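Long-range contact in multicopper oxidase (Arthrobacter sp. FB24, PDB 3GDC), which probably oxidises phenol-like substrates at a copper site and reduces dioxygen to water, as laccase-type multicopper oxidases do: residues A[13-25]-A[60-72]. Sequence-based numbering, arbitrary orientation.
Sequences PTAILRDFDRGRT and NGRIPGPTLWARE
Ile-16 lays its CG1 over the centre of the Arg-62 guanidinium, 3.8 Å from Arg-62 CZ, while Pro-66 CA covers the opposite face near its rim. Thus sandwiched, the guanidinium meets Asp-19 at its edge: a salt bridge of 3.0 Å joins Arg-62 NH2 to Asp-19 OD2, with carboxylate and guanidinium planes 66° apart. Arg-62 NH1 also gives a hydrogen bond to Gly-65 O from above the carbonyl plane. CG2 of Ile-16, anti to the backbone N, reaches Pro-64 CG at 3.8 Å.

Water 1 joins the backbone of 16-19 to the partner segment: it donates to Ile-16 O and Asp-19 O and accepts from Arg-62 NH1 and Thr-67 OG1. Water 2 spans Asp-19 O and Thr-67 N, filling the place of a direct backbone bond.

Further along, direct pairing takes over. Asp-21 N gives a 2.8 Å bond to Thr-67 O and Asp-21 O receives Trp-69 N at 3.0 Å, two links flanking Leu-68 as in a parallel bridge. Trp-37 NE1 is a second donor to Asp-21 O. Arg-22 crosses the Trp-69 indole, its CZ 4.8 Å from the five-membered-ring centroid and 13° off the normal, a cation-pi contact; Phe-20 CD1 touches Trp-69 CD1. Asp-21 OD1 accepts from Gly-23 N, closing an Asx turn.

Strand 20-27 thereby lies between 67-71 (parallel), which pairs on with 147-153, and 33-49 (antiparallel), inside a sheet of the N-terminal cupredoxin-like beta-sandwich characteristic of multicopper oxidases.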
loop_
_atom_site.group_PDB
_atom_site.type_symbol
_atom_site.label_atom_id
_atom_site.label_comp_id
_atom_site.label_asym_id
_atom_site.label_seq_id
_atom_site.Cartn_x
_atom_site.Cartn_y
_atom_site.Cartn_z
ATOM N N PRO A 13 -20.264 14.157 13.001
ATOM C CA PRO A 13 -19.823 13.074 12.112
ATOM C C PRO A 13 -20.947 12.137 11.655
ATOM O O PRO A 13 -20.900 11.623 10.528
ATOM C CB PRO A 13 -18.800 12.316 12.965
ATOM C CG PRO A 13 -18.286 13.380 13.941
ATOM C CD PRO A 13 -19.536 14.141 14.285
ATOM N N THR A 14 -21.936 11.909 12.523
ATOM C CA THR A 14 -23.077 11.057 12.167
ATOM C C THR A 14 -23.877 11.664 11.019
ATOM O O THR A 14 -24.254 10.958 10.084
ATOM C CB THR A 14 -23.995 10.774 13.388
ATOM O OG1 THR A 14 -23.267 9.984 14.332
ATOM C CG2 THR A 14 -25.238 9.987 12.984
ATOM N N ALA A 15 -24.124 12.969 11.099
ATOM C CA ALA A 15 -24.820 13.683 10.034
ATOM C C ALA A 15 -23.999 13.634 8.738
ATOM O O ALA A 15 -24.533 13.336 7.655
ATOM C CB ALA A 15 -25.079 15.115 10.452
ATOM N N ILE A 16 -22.701 13.892 8.867
ATOM C CA ILE A 16 -21.769 13.870 7.727
ATOM C C ILE A 16 -21.790 12.516 7.013
ATOM O O ILE A 16 -21.742 12.441 5.779
ATOM C CB ILE A 16 -20.337 14.241 8.190
ATOM C CG1 ILE A 16 -20.309 15.725 8.580
ATOM C CG2 ILE A 16 -19.289 13.921 7.097
ATOM C CD1 ILE A 16 -18.959 16.240 9.053
ATOM N N LEU A 17 -21.886 11.450 7.807
ATOM C CA LEU A 17 -21.879 10.088 7.311
ATOM C C LEU A 17 -22.879 9.857 6.169
ATOM O O LEU A 17 -22.590 9.116 5.225
ATOM C CB LEU A 17 -22.164 9.132 8.472
ATOM C CG LEU A 17 -22.069 7.627 8.308
ATOM C CD1 LEU A 17 -20.607 7.212 8.096
ATOM C CD2 LEU A 17 -22.634 7.010 9.580
ATOM N N ARG A 18 -24.033 10.514 6.233
ATOM C CA ARG A 18 -25.085 10.277 5.248
ATOM C C ARG A 18 -25.559 11.526 4.495
ATOM O O ARG A 18 -26.544 11.474 3.757
ATOM C CB ARG A 18 -26.261 9.561 5.909
ATOM C CG ARG A 18 -25.934 8.147 6.368
ATOM C CD ARG A 18 -27.170 7.484 6.952
ATOM N NE ARG A 18 -26.919 6.105 7.373
ATOM C CZ ARG A 18 -26.581 5.737 8.604
ATOM N NH1 ARG A 18 -26.445 6.640 9.565
ATOM N NH2 ARG A 18 -26.385 4.450 8.872
ATOM N N ASP A 19 -24.826 12.626 4.646
ATOM C CA ASP A 19 -25.185 13.897 4.003
ATOM C C ASP A 19 -24.523 14.031 2.618
ATOM O O ASP A 19 -23.417 14.546 2.497
ATOM C CB ASP A 19 -24.795 15.067 4.924
ATOM C CG ASP A 19 -25.237 16.430 4.392
ATOM O OD1 ASP A 19 -25.843 16.502 3.302
ATOM O OD2 ASP A 19 -24.979 17.437 5.088
ATOM N N PHE A 20 -25.222 13.578 1.581
ATOM C CA PHE A 20 -24.777 13.756 0.203
ATOM C C PHE A 20 -25.422 15.023 -0.356
ATOM O O PHE A 20 -26.651 15.106 -0.507
ATOM C CB PHE A 20 -25.110 12.522 -0.640
ATOM C CG PHE A 20 -24.364 11.289 -0.201
ATOM C CD1 PHE A 20 -23.109 11.004 -0.722
ATOM C CD2 PHE A 20 -24.902 10.446 0.769
ATOM C CE1 PHE A 20 -22.404 9.874 -0.305
ATOM C CE2 PHE A 20 -24.205 9.320 1.203
ATOM C CZ PHE A 20 -22.956 9.033 0.664
ATOM N N ASP A 21 -24.584 16.020 -0.599
ATOM C CA ASP A 21 -25.049 17.319 -1.041
ATOM C C ASP A 21 -25.238 17.318 -2.563
ATOM O O ASP A 21 -24.278 17.373 -3.340
ATOM C CB ASP A 21 -24.090 18.424 -0.576
ATOM C CG ASP A 21 -24.692 19.824 -0.713
ATOM O OD1 ASP A 21 -25.532 20.041 -1.613
ATOM O OD2 ASP A 21 -24.321 20.711 0.087
ATOM N N ARG A 22 -26.498 17.236 -2.973
ATOM C CA ARG A 22 -26.847 17.160 -4.394
ATOM C C ARG A 22 -26.919 18.532 -5.074
ATOM O O ARG A 22 -27.146 18.620 -6.282
ATOM C CB ARG A 22 -28.136 16.362 -4.573
ATOM C CG ARG A 22 -27.956 14.887 -4.194
ATOM C CD ARG A 22 -29.258 14.112 -4.178
ATOM N NE ARG A 22 -29.019 12.709 -3.829
ATOM C CZ ARG A 22 -28.725 12.259 -2.607
ATOM N NH1 ARG A 22 -28.629 13.091 -1.564
ATOM N NH2 ARG A 22 -28.524 10.957 -2.426
ATOM N N GLY A 23 -26.698 19.590 -4.303
ATOM C CA GLY A 23 -26.625 20.946 -4.848
ATOM C C GLY A 23 -27.977 21.479 -5.278
ATOM O O GLY A 23 -29.025 20.947 -4.891
ATOM N N ARG A 24 -27.953 22.541 -6.073
ATOM C CA ARG A 24 -29.166 23.031 -6.710
ATOM C C ARG A 24 -29.080 22.758 -8.202
ATOM O O ARG A 24 -28.031 22.944 -8.824
ATOM C CB ARG A 24 -29.410 24.516 -6.417
ATOM C CG ARG A 24 -28.268 25.432 -6.769
ATOM C CD ARG A 24 -28.648 26.880 -6.493
ATOM N NE ARG A 24 -27.552 27.775 -6.845
ATOM C CZ ARG A 24 -26.592 28.150 -6.008
ATOM N NH1 ARG A 24 -26.589 27.716 -4.752
ATOM N NH2 ARG A 24 -25.631 28.959 -6.433
ATOM N N THR A 25 -30.179 22.269 -8.765
ATOM C CA THR A 25 -30.173 21.802 -10.140
ATOM C C THR A 25 -31.102 22.613 -11.031
ATOM O O THR A 25 -32.082 23.199 -10.569
ATOM C CB THR A 25 -30.586 20.323 -10.245
ATOM O OG1 THR A 25 -31.833 20.130 -9.570
ATOM C CG2 THR A 25 -29.526 19.416 -9.615
ATOM N N ASN A 60 -17.308 25.577 4.410
ATOM C CA ASN A 60 -18.665 25.650 4.976
ATOM C C ASN A 60 -18.740 25.277 6.462
ATOM O O ASN A 60 -19.769 24.769 6.937
ATOM C CB ASN A 60 -19.659 24.804 4.156
ATOM C CG ASN A 60 -20.013 25.441 2.819
ATOM O OD1 ASN A 60 -19.534 26.525 2.483
ATOM N ND2 ASN A 60 -20.852 24.760 2.047
ATOM N N GLY A 61 -17.650 25.531 7.184
ATOM C CA GLY A 61 -17.634 25.399 8.648
ATOM C C GLY A 61 -17.734 23.982 9.175
ATOM O O GLY A 61 -18.177 23.767 10.308
ATOM N N ARG A 62 -17.335 23.013 8.356
ATOM C CA ARG A 62 -17.303 21.611 8.780
ATOM C C ARG A 62 -16.049 20.935 8.238
ATOM O O ARG A 62 -15.550 21.291 7.158
ATOM C CB ARG A 62 -18.551 20.861 8.291
ATOM C CG ARG A 62 -18.783 20.973 6.790
ATOM C CD ARG A 62 -18.899 19.573 6.174
ATOM N NE ARG A 62 -20.265 19.167 6.093
ATOM C CZ ARG A 62 -20.723 18.038 5.566
ATOM N NH1 ARG A 62 -19.923 17.098 5.051
ATOM N NH2 ARG A 62 -22.020 17.856 5.591
ATOM N N ILE A 63 -15.543 19.971 9.008
ATOM C CA ILE A 63 -14.432 19.121 8.603
ATOM C C ILE A 63 -14.877 17.674 8.797
ATOM O O ILE A 63 -15.222 17.306 9.916
ATOM C CB ILE A 63 -13.168 19.367 9.488
ATOM C CG1 ILE A 63 -12.702 20.820 9.396
ATOM C CG2 ILE A 63 -12.058 18.435 9.060
ATOM C CD1 ILE A 63 -11.560 21.160 10.348
ATOM N N PRO A 64 -14.913 16.855 7.717
ATOM C CA PRO A 64 -14.624 17.202 6.320
ATOM C C PRO A 64 -15.649 18.201 5.784
ATOM O O PRO A 64 -16.732 18.353 6.373
ATOM C CB PRO A 64 -14.785 15.860 5.578
ATOM C CG PRO A 64 -15.742 15.062 6.468
ATOM C CD PRO A 64 -15.295 15.438 7.853
ATOM N N GLY A 65 -15.312 18.830 4.657
ATOM C CA GLY A 65 -16.212 19.729 3.938
ATOM C C GLY A 65 -17.403 18.988 3.348
ATOM O O GLY A 65 -17.554 17.779 3.540
ATOM N N PRO A 66 -18.301 19.720 2.671
ATOM C CA PRO A 66 -19.471 19.101 2.047
ATOM C C PRO A 66 -19.104 17.891 1.190
ATOM O O PRO A 66 -18.101 17.918 0.461
ATOM C CB PRO A 66 -20.025 20.220 1.158
ATOM C CG PRO A 66 -19.597 21.474 1.841
ATOM C CD PRO A 66 -18.277 21.185 2.496
ATOM N N THR A 67 -19.903 16.836 1.276
ATOM C CA THR A 67 -19.744 15.725 0.358
ATOM C C THR A 67 -20.586 16.043 -0.876
ATOM O O THR A 67 -21.815 15.997 -0.820
ATOM C CB THR A 67 -20.188 14.397 0.990
ATOM O OG1 THR A 67 -19.423 14.179 2.190
ATOM C CG2 THR A 67 -19.949 13.253 0.021
ATOM N N LEU A 68 -19.922 16.404 -1.968
ATOM C CA LEU A 68 -20.631 16.763 -3.199
ATOM C C LEU A 68 -21.040 15.503 -3.945
ATOM O O LEU A 68 -20.249 14.559 -4.069
ATOM C CB LEU A 68 -19.764 17.680 -4.080
ATOM C CG LEU A 68 -19.105 18.893 -3.411
ATOM C CD1 LEU A 68 -18.311 19.663 -4.450
ATOM C CD2 LEU A 68 -20.082 19.827 -2.693
ATOM N N TRP A 69 -22.281 15.476 -4.426
ATOM C CA TRP A 69 -22.810 14.322 -5.149
ATOM C C TRP A 69 -23.324 14.774 -6.518
ATOM O O TRP A 69 -24.057 15.753 -6.612
ATOM C CB TRP A 69 -23.950 13.680 -4.347
ATOM C CG TRP A 69 -24.483 12.408 -4.950
ATOM C CD1 TRP A 69 -24.120 11.129 -4.620
ATOM C CD2 TRP A 69 -25.444 12.290 -6.008
ATOM N NE1 TRP A 69 -24.813 10.222 -5.395
ATOM C CE2 TRP A 69 -25.628 10.911 -6.259
ATOM C CE3 TRP A 69 -26.183 13.221 -6.760
ATOM C CZ2 TRP A 69 -26.516 10.435 -7.236
ATOM C CZ3 TRP A 69 -27.060 12.747 -7.734
ATOM C CH2 TRP A 69 -27.218 11.368 -7.962
ATOM N N ALA A 70 -22.921 14.070 -7.565
ATOM C CA ALA A 70 -23.419 14.354 -8.916
ATOM C C ALA A 70 -23.639 13.062 -9.679
ATOM O O ALA A 70 -23.178 11.999 -9.262
ATOM C CB ALA A 70 -22.451 15.249 -9.649
ATOM N N ARG A 71 -24.363 13.146 -10.794
ATOM C CA ARG A 71 -24.470 12.020 -11.699
ATOM C C ARG A 71 -23.533 12.211 -12.890
ATOM O O ARG A 71 -23.366 13.326 -13.388
ATOM C CB ARG A 71 -25.910 11.876 -12.170
ATOM C CG ARG A 71 -26.241 10.532 -12.755
ATOM C CD ARG A 71 -27.160 10.759 -13.921
ATOM N NE ARG A 71 -28.223 9.768 -14.009
ATOM C CZ ARG A 71 -29.262 9.878 -14.832
ATOM N NH1 ARG A 71 -29.364 10.934 -15.631
ATOM N NH2 ARG A 71 -30.197 8.938 -14.852
ATOM N N GLU A 72 -22.933 11.111 -13.338
ATOM C CA GLU A 72 -21.993 11.109 -14.450
ATOM C C GLU A 72 -22.525 11.956 -15.610
ATOM O O GLU A 72 -23.656 11.775 -16.053
ATOM C CB GLU A 72 -21.741 9.677 -14.919
ATOM C CG GLU A 72 -20.694 9.545 -16.002
ATOM C CD GLU A 72 -20.575 8.126 -16.552
ATOM O OE1 GLU A 72 -21.359 7.223 -16.165
ATOM O OE2 GLU A 72 -19.684 7.916 -17.395
HETATM O O HOH W 1 -21.265 14.447 4.058
HETATM O O HOH W 2 -22.373 17.132 2.669
#